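Local coordinates for protein arsenate Reductase (Corynebacterium glutamicum, PDB 3T38) that reduces arsenate to arsenite in a thioredoxin-dependent reaction, using a low-molecular-weight tyrosine phosphatase fold preceded by a helical N-terminal region, at residues G27-E32 / H68-A73; H104-S109 / E203-I208. All coordinates share one frame; numbering follows the deposited sequence.

Contact 1 of 2, residues G27-E32 / H68-A73; sequences GVFSAE and HALAVA
L70 is the first residue of 68-73, the end of helix 55-73, to meet F29, whose ring reaches across from the loop that leads into helix 31-49. With CG anti to the backbone N (chi1 -172°), the leucine side chain extends toward the ring. Its CD2 lies over one ring face, 4.1 Å from the F29 ring centroid and displaced toward the rim, which makes a CH-pi contact. The branch point closes in as well, L70 CG being 3.6 Å from F29 CZ. Beyond the leucine, D149 of helix 148-153 and Y37 of helix 31-49 border its side chain, and R36 of the second subunit packs on it. Within the N-terminal region the contact thus joins the loop before helix 31-49 to the C-terminal end of helix 55-73, near the bound dithiane-diol, which is about 7 Å from the L70 side chain. A71 follows at the ring edge: its backbone N sits in the plane of the ring, 3.6 Å from F29 CZ, and its methyl CB is 4.3 Å from the same CZ. On the face opposite L70 CD2, V28 CG1 stands 3.7 Å above the plane of the F29 ring, over its centre.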
ATOM      1  N   GLY A  27      -9.057  20.346 -11.923  1.00 59.23           N
ATOM      2  CA  GLY A  27      -9.394  20.153 -13.334  1.00 60.88           C
ATOM      3  C   GLY A  27      -8.914  18.787 -13.806  1.00 58.64           C
ATOM      4  O   GLY A  27      -9.436  18.258 -14.782  1.00 61.20           O
ATOM      5  N   VAL A  28      -7.943  18.202 -13.107  1.00 52.85           N
ATOM      6  CA  VAL A  28      -7.330  16.945 -13.537  1.00 51.62           C
ATOM      7  C   VAL A  28      -7.854  15.719 -12.770  1.00 49.96           C
ATOM      8  O   VAL A  28      -8.352  14.744 -13.353  1.00 51.37           O
ATOM      9  CB  VAL A  28      -5.780  17.039 -13.418  1.00 48.93           C
ATOM     10  CG1 VAL A  28      -5.092  15.734 -13.795  1.00 48.35           C
ATOM     11  CG2 VAL A  28      -5.263  18.212 -14.278  1.00 54.88           C
ATOM     12  N   PHE A  29      -7.723  15.768 -11.451  1.00 47.71           N
ATOM     13  CA  PHE A  29      -8.272  14.731 -10.598  1.00 46.45           C
ATOM     14  C   PHE A  29      -9.176  15.357  -9.580  1.00 46.92           C
ATOM     15  O   PHE A  29      -8.928  16.502  -9.183  1.00 45.94           O
ATOM     16  CB  PHE A  29      -7.139  13.965  -9.879  1.00 42.34           C
ATOM     17  CG  PHE A  29      -6.210  13.268 -10.812  1.00 40.99           C
ATOM     18  CD1 PHE A  29      -6.712  12.419 -11.806  1.00 43.52           C
ATOM     19  CD2 PHE A  29      -4.843  13.472 -10.732  1.00 39.48           C
ATOM     20  CE1 PHE A  29      -5.862  11.786 -12.679  1.00 41.99           C
ATOM     21  CE2 PHE A  29      -3.965  12.806 -11.605  1.00 39.05           C
ATOM     22  CZ  PHE A  29      -4.473  11.982 -12.566  1.00 40.81           C
ATOM     23  N   SER A  30     -10.209  14.597  -9.187  1.00 45.90           N
ATOM     24  CA  SER A  30     -11.033  14.870  -7.994  1.00 48.04           C
ATOM     25  C   SER A  30     -10.158  15.071  -6.771  1.00 46.13           C
ATOM     26  O   SER A  30      -9.176  14.275  -6.520  1.00 44.64           O
ATOM     27  CB  SER A  30     -12.002  13.713  -7.692  1.00 48.95           C
ATOM     28  OG  SER A  30     -12.536  13.128  -8.884  1.00 53.05           O
ATOM     29  N   ALA A  31     -10.498  16.148  -6.052  1.00 46.29           N
ATOM     30  CA  ALA A  31     -10.012  16.472  -4.715  1.00 44.75           C
ATOM     31  C   ALA A  31     -10.057  15.269  -3.772  1.00 42.49           C
ATOM     32  O   ALA A  31      -9.150  15.088  -2.990  1.00 40.74           O
ATOM     33  CB  ALA A  31     -10.788  17.578  -4.142  1.00 46.54           C
ATOM     34  N   GLU A  32     -11.120  14.473  -3.851  1.00 42.56           N
ATOM     35  CA  GLU A  32     -11.239  13.264  -3.045  1.00 41.40           C
ATOM     36  C   GLU A  32     -10.099  12.316  -3.390  1.00 37.41           C
ATOM     37  O   GLU A  32      -9.469  11.781  -2.499  1.00 35.62           O
ATOM     38  CB  GLU A  32     -12.631  12.589  -3.174  1.00 43.52           C
ATOM     39  CG  GLU A  32     -13.094  12.400  -4.610  1.00 48.19           C
ATOM     40  CD  GLU A  32     -14.556  12.054  -4.770  1.00 55.75           C
ATOM     41  OE1 GLU A  32     -14.829  11.005  -5.435  1.00 52.85           O
ATOM     42  OE2 GLU A  32     -15.418  12.853  -4.271  1.00 58.21           O
ATOM     43  N   HIS A  68       1.623  12.215 -10.792  1.00 32.98           N
ATOM     44  CA  HIS A  68       2.208  12.424 -12.133  1.00 33.89           C
ATOM     45  C   HIS A  68       2.127  11.138 -12.945  1.00 32.16           C
ATOM     46  O   HIS A  68       1.646  11.164 -14.060  1.00 31.64           O
ATOM     47  CB  HIS A  68       3.644  12.949 -12.065  1.00 35.73           C
ATOM     48  CG  HIS A  68       4.240  13.253 -13.418  1.00 41.52           C
ATOM     49  ND1 HIS A  68       4.006  14.439 -14.092  1.00 44.52           N
ATOM     50  CD2 HIS A  68       5.063  12.523 -14.219  1.00 41.76           C
ATOM     51  CE1 HIS A  68       4.638  14.418 -15.255  1.00 45.82           C
ATOM     52  NE2 HIS A  68       5.287  13.267 -15.356  1.00 44.83           N
ATOM     53  N   ALA A  69       2.558  10.007 -12.371  1.00 30.48           N
ATOM     54  CA  ALA A  69       2.366   8.728 -13.021  1.00 29.52           C
ATOM     55  C   ALA A  69       0.899   8.558 -13.466  1.00 30.82           C
ATOM     56  O   ALA A  69       0.653   8.255 -14.635  1.00 31.70           O
ATOM     57  CB  ALA A  69       2.801   7.571 -12.144  1.00 28.79           C
ATOM     58  N   LEU A  70      -0.065   8.808 -12.594  1.00 29.94           N
ATOM     59  CA  LEU A  70      -1.468   8.650 -12.986  1.00 32.09           C
ATOM     60  C   LEU A  70      -1.923   9.601 -14.109  1.00 34.62           C
ATOM     61  O   LEU A  70      -2.684   9.206 -14.983  1.00 34.61           O
ATOM     62  CB  LEU A  70      -2.388   8.804 -11.769  1.00 32.67           C
ATOM     63  CG  LEU A  70      -3.895   8.499 -11.911  1.00 37.12           C
ATOM     64  CD1 LEU A  70      -4.104   7.010 -12.338  1.00 36.99           C
ATOM     65  CD2 LEU A  70      -4.620   8.776 -10.603  1.00 40.00           C
ATOM     66  N   ALA A  71      -1.459  10.843 -14.059  1.00 35.21           N
ATOM     67  CA  ALA A  71      -1.686  11.833 -15.119  1.00 37.94           C
ATOM     68  C   ALA A  71      -1.201  11.292 -16.469  1.00 38.66           C
ATOM     69  O   ALA A  71      -1.854  11.452 -17.496  1.00 39.19           O
ATOM     70  CB  ALA A  71      -0.931  13.116 -14.766  1.00 36.86           C
ATOM     71  N   VAL A  72      -0.031  10.656 -16.443  1.00 38.80           N
ATOM     72  CA  VAL A  72       0.589  10.113 -17.658  1.00 40.60           C
ATOM     73  C   VAL A  72      -0.228   8.905 -18.136  1.00 40.66           C
ATOM     74  O   VAL A  72      -0.657   8.848 -19.273  1.00 41.82           O
ATOM     75  CB  VAL A  72       2.078   9.752 -17.419  1.00 40.17           C
ATOM     76  CG1 VAL A  72       2.659   8.947 -18.603  1.00 41.87           C
ATOM     77  CG2 VAL A  72       2.890  11.027 -17.214  1.00 40.63           C
ATOM     78  N   ALA A  73      -0.467   7.961 -17.236  1.00 39.84           N
ATOM     79  CA  ALA A  73      -1.257   6.776 -17.530  1.00 40.69           C
ATOM     80  C   ALA A  73      -2.527   7.148 -18.281  1.00 43.34           C
ATOM     81  O   ALA A  73      -2.940   6.443 -19.188  1.00 43.82           O
ATOM     82  CB  ALA A  73      -1.591   6.027 -16.233  1.00 38.62           C
TER

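Contact 2 of 2, residues H104-S109 / E203-I208; sequences HYAGSS and ELWKSI
W205 lays one face of its indole against A106 at the end of helix 94-106. The methyl A106 CB sits 3.6 Å from the centroid of the six-membered ring of W205, only 10° off the ring normal, a close CH-pi contact. At the five-membered end, Y105 CB approaches W205 CD1 obliquely at 3.5 Å; at the far end of the indole, S109 CB lies 3.8 Å from W205 CH2, again obliquely. With CG anti to its backbone N (chi1 173°), W205 fills the 7.2 Å between its CA and that of A106. On the other segment the chain leaves the helix at G107 with positive phi and turns back through a short 3-10 segment, bringing S109 to the indole. The turn is tied by a backbone hydrogen bond from S109 N to A106 O of 3.2 Å, joined at that oxygen by a weak hydrogen bond from S109 OG. Farther out, L102 and V110 also touch the W205 side chain. The Y105 ring leads away from W205, toward D198, earlier on helix 190-211. Within the low-molecular-weight phosphatase fold, the contact packs the C-terminal helix against the end of helix 94-106. Since no hydrogen bond crosses between the two segments, their direct cohesion comes from dispersion and CH-pi contact with the indole, while a polar tie between the two helices is made by the hydrogen bond between Y105 OH and D198 OD1.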
ATOM      1  N   HIS A 104      21.111   8.025 -14.480  1.00 28.63           N
ATOM      2  CA  HIS A 104      22.471   8.512 -14.628  1.00 31.11           C
ATOM      3  C   HIS A 104      22.920   8.510 -16.122  1.00 32.69           C
ATOM      4  O   HIS A 104      23.513   9.502 -16.578  1.00 34.84           O
ATOM      5  CB  HIS A 104      23.385   7.673 -13.738  1.00 31.27           C
ATOM      6  CG  HIS A 104      24.841   7.777 -14.051  1.00 35.43           C
ATOM      7  ND1 HIS A 104      25.650   8.763 -13.522  1.00 38.99           N
ATOM      8  CD2 HIS A 104      25.658   6.961 -14.766  1.00 38.98           C
ATOM      9  CE1 HIS A 104      26.892   8.584 -13.944  1.00 41.30           C
ATOM     10  NE2 HIS A 104      26.927   7.489 -14.689  1.00 38.67           N
ATOM     11  N   TYR A 105      22.620   7.445 -16.884  1.00 31.63           N
ATOM     12  CA  TYR A 105      22.908   7.456 -18.351  1.00 31.69           C
ATOM     13  C   TYR A 105      21.943   8.340 -19.083  1.00 31.86           C
ATOM     14  O   TYR A 105      22.327   9.041 -19.930  1.00 33.78           O
ATOM     15  CB  TYR A 105      22.916   6.028 -18.959  1.00 31.27           C
ATOM     16  CG  TYR A 105      23.946   5.112 -18.278  1.00 28.12           C
ATOM     17  CD1 TYR A 105      25.251   5.481 -18.210  1.00 27.79           C
ATOM     18  CD2 TYR A 105      23.591   3.918 -17.702  1.00 28.84           C
ATOM     19  CE1 TYR A 105      26.197   4.702 -17.588  1.00 31.88           C
ATOM     20  CE2 TYR A 105      24.539   3.117 -17.015  1.00 25.17           C
ATOM     21  CZ  TYR A 105      25.842   3.518 -16.982  1.00 28.38           C
ATOM     22  OH  TYR A 105      26.871   2.776 -16.362  1.00 29.68           O
ATOM     23  N   ALA A 106      20.672   8.327 -18.724  1.00 32.19           N
ATOM     24  CA  ALA A 106      19.608   8.898 -19.588  1.00 32.06           C
ATOM     25  C   ALA A 106      19.212  10.330 -19.227  1.00 33.77           C
ATOM     26  O   ALA A 106      18.774  11.073 -20.071  1.00 34.68           O
ATOM     27  CB  ALA A 106      18.345   7.943 -19.579  1.00 29.51           C
ATOM     28  N   GLY A 107      19.365  10.721 -17.960  1.00 35.61           N
ATOM     29  CA  GLY A 107      18.950  12.055 -17.497  1.00 36.88           C
ATOM     30  C   GLY A 107      17.457  12.264 -17.721  1.00 38.37           C
ATOM     31  O   GLY A 107      16.665  11.391 -17.449  1.00 36.10           O
ATOM     32  N   SER A 108      17.099  13.439 -18.244  1.00 41.72           N
ATOM     33  CA  SER A 108      15.735  13.864 -18.612  1.00 42.90           C
ATOM     34  C   SER A 108      15.049  13.110 -19.727  1.00 42.03           C
ATOM     35  O   SER A 108      13.843  13.296 -19.941  1.00 41.56           O
ATOM     36  CB  SER A 108      15.837  15.293 -19.158  1.00 46.55           C
ATOM     37  OG  SER A 108      15.915  16.192 -18.099  1.00 50.79           O
ATOM     38  N   SER A 109      15.821  12.342 -20.507  1.00 42.13           N
ATOM     39  CA  SER A 109      15.268  11.514 -21.604  1.00 41.16           C
ATOM     40  C   SER A 109      14.358  10.385 -21.172  1.00 38.30           C
ATOM     41  O   SER A 109      13.648   9.867 -22.007  1.00 37.77           O
ATOM     42  CB  SER A 109      16.364  10.920 -22.469  1.00 40.96           C
ATOM     43  OG  SER A 109      17.271  11.916 -22.779  1.00 47.54           O
ATOM     44  N   GLU A 203      22.514  -1.937 -21.950  1.00 36.41           N
ATOM     45  CA  GLU A 203      21.828  -2.496 -23.116  1.00 37.27           C
ATOM     46  C   GLU A 203      20.406  -1.993 -23.178  1.00 34.33           C
ATOM     47  O   GLU A 203      19.914  -1.705 -24.249  1.00 33.78           O
ATOM     48  CB  GLU A 203      21.827  -4.022 -23.119  1.00 39.76           C
ATOM     49  CG  GLU A 203      23.215  -4.629 -23.235  1.00 48.33           C
ATOM     50  CD  GLU A 203      24.073  -4.010 -24.380  1.00 59.44           C
ATOM     51  OE1 GLU A 203      23.591  -3.954 -25.559  1.00 60.91           O
ATOM     52  OE2 GLU A 203      25.239  -3.592 -24.084  1.00 60.87           O
ATOM     53  N   LEU A 204      19.764  -1.865 -22.019  1.00 31.77           N
ATOM     54  CA  LEU A 204      18.416  -1.410 -21.983  1.00 30.57           C
ATOM     55  C   LEU A 204      18.360   0.032 -22.509  1.00 31.42           C
ATOM     56  O   LEU A 204      17.531   0.304 -23.356  1.00 32.34           O
ATOM     57  CB  LEU A 204      17.812  -1.503 -20.581  1.00 28.61           C
ATOM     58  CG  LEU A 204      16.480  -0.760 -20.408  1.00 26.65           C
ATOM     59  CD1 LEU A 204      15.343  -1.433 -21.222  1.00 30.23           C
ATOM     60  CD2 LEU A 204      16.069  -0.660 -18.953  1.00 28.76           C
ATOM     61  N   TRP A 205      19.261   0.906 -22.036  1.00 30.50           N
ATOM     62  CA  TRP A 205      19.344   2.300 -22.492  1.00 31.51           C
ATOM     63  C   TRP A 205      19.670   2.429 -23.998  1.00 33.71           C
ATOM     64  O   TRP A 205      19.012   3.181 -24.740  1.00 33.18           O
ATOM     65  CB  TRP A 205      20.343   3.067 -21.609  1.00 32.11           C
ATOM     66  CG  TRP A 205      20.684   4.498 -22.031  1.00 34.31           C
ATOM     67  CD1 TRP A 205      21.939   5.049 -22.149  1.00 37.39           C
ATOM     68  CD2 TRP A 205      19.759   5.520 -22.409  1.00 33.32           C
ATOM     69  NE1 TRP A 205      21.834   6.354 -22.548  1.00 38.52           N
ATOM     70  CE2 TRP A 205      20.507   6.668 -22.716  1.00 37.50           C
ATOM     71  CE3 TRP A 205      18.355   5.568 -22.529  1.00 33.74           C
ATOM     72  CZ2 TRP A 205      19.904   7.872 -23.134  1.00 39.21           C
ATOM     73  CZ3 TRP A 205      17.748   6.763 -22.927  1.00 37.04           C
ATOM     74  CH2 TRP A 205      18.526   7.903 -23.225  1.00 38.04           C
ATOM     75  N   LYS A 206      20.645   1.657 -24.467  1.00 35.78           N
ATOM     76  CA  LYS A 206      20.879   1.594 -25.907  1.00 38.59           C
ATOM     77  C   LYS A 206      19.594   1.204 -26.603  1.00 37.98           C
ATOM     78  O   LYS A 206      19.179   1.854 -27.561  1.00 37.68           O
ATOM     79  CB  LYS A 206      22.049   0.660 -26.264  1.00 41.49           C
ATOM     80  CG  LYS A 206      23.470   1.204 -25.849  1.00 46.46           C
ATOM     81  CD  LYS A 206      24.573   0.072 -25.773  1.00 53.09           C
ATOM     82  CE  LYS A 206      25.988   0.609 -25.571  1.00 55.92           C
ATOM     83  NZ  LYS A 206      26.759   0.716 -26.897  1.00 61.06           N
ATOM     84  N   SER A 207      18.916   0.183 -26.088  1.00 37.63           N
ATOM     85  CA  SER A 207      17.704  -0.285 -26.764  1.00 38.94           C
ATOM     86  C   SER A 207      16.548   0.742 -26.758  1.00 38.52           C
ATOM     87  O   SER A 207      15.892   0.948 -27.785  1.00 39.64           O
ATOM     88  CB  SER A 207      17.292  -1.655 -26.246  1.00 38.99           C
ATOM     89  OG  SER A 207      15.941  -1.877 -26.503  1.00 43.64           O
ATOM     90  N   ILE A 208      16.325   1.387 -25.614  1.00 35.95           N
ATOM     91  CA  ILE A 208      15.367   2.439 -25.508  1.00 35.97           C
ATOM     92  C   ILE A 208      15.624   3.577 -26.485  1.00 37.33           C
ATOM     93  O   ILE A 208      14.704   3.982 -27.172  1.00 37.54           O
ATOM     94  CB  ILE A 208      15.313   3.014 -24.043  1.00 35.47           C
ATOM     95  CG1 ILE A 208      14.841   1.942 -23.052  1.00 34.23           C
ATOM     96  CG2 ILE A 208      14.492   4.328 -23.996  1.00 33.39           C
ATOM     97  CD1 ILE A 208      14.794   2.432 -21.586  1.00 33.91           C
TER

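Both contacts set one aromatic side chain against aliphatic groups without a hydrogen bond between their segments, yet they share no helix: contact 1 joins elements of the N-terminal helical region, contact 2 the end of helix 94-106 and its following turn to helix 190-211, in the low-molecular-weight phosphatase fold. Their centres lie 27 Å apart and their nearest atoms about 10 Å. All three touching residues of contact 1 are buried, with the second subunit packing alongside; contact 2 is partly buried, and no other protein chain of the assembly touches it. The aromatic comes from a loop in contact 1 and from a helix in contact 2, which buries somewhat more surface, 183 against 142 Å², with W205 the largest contributor.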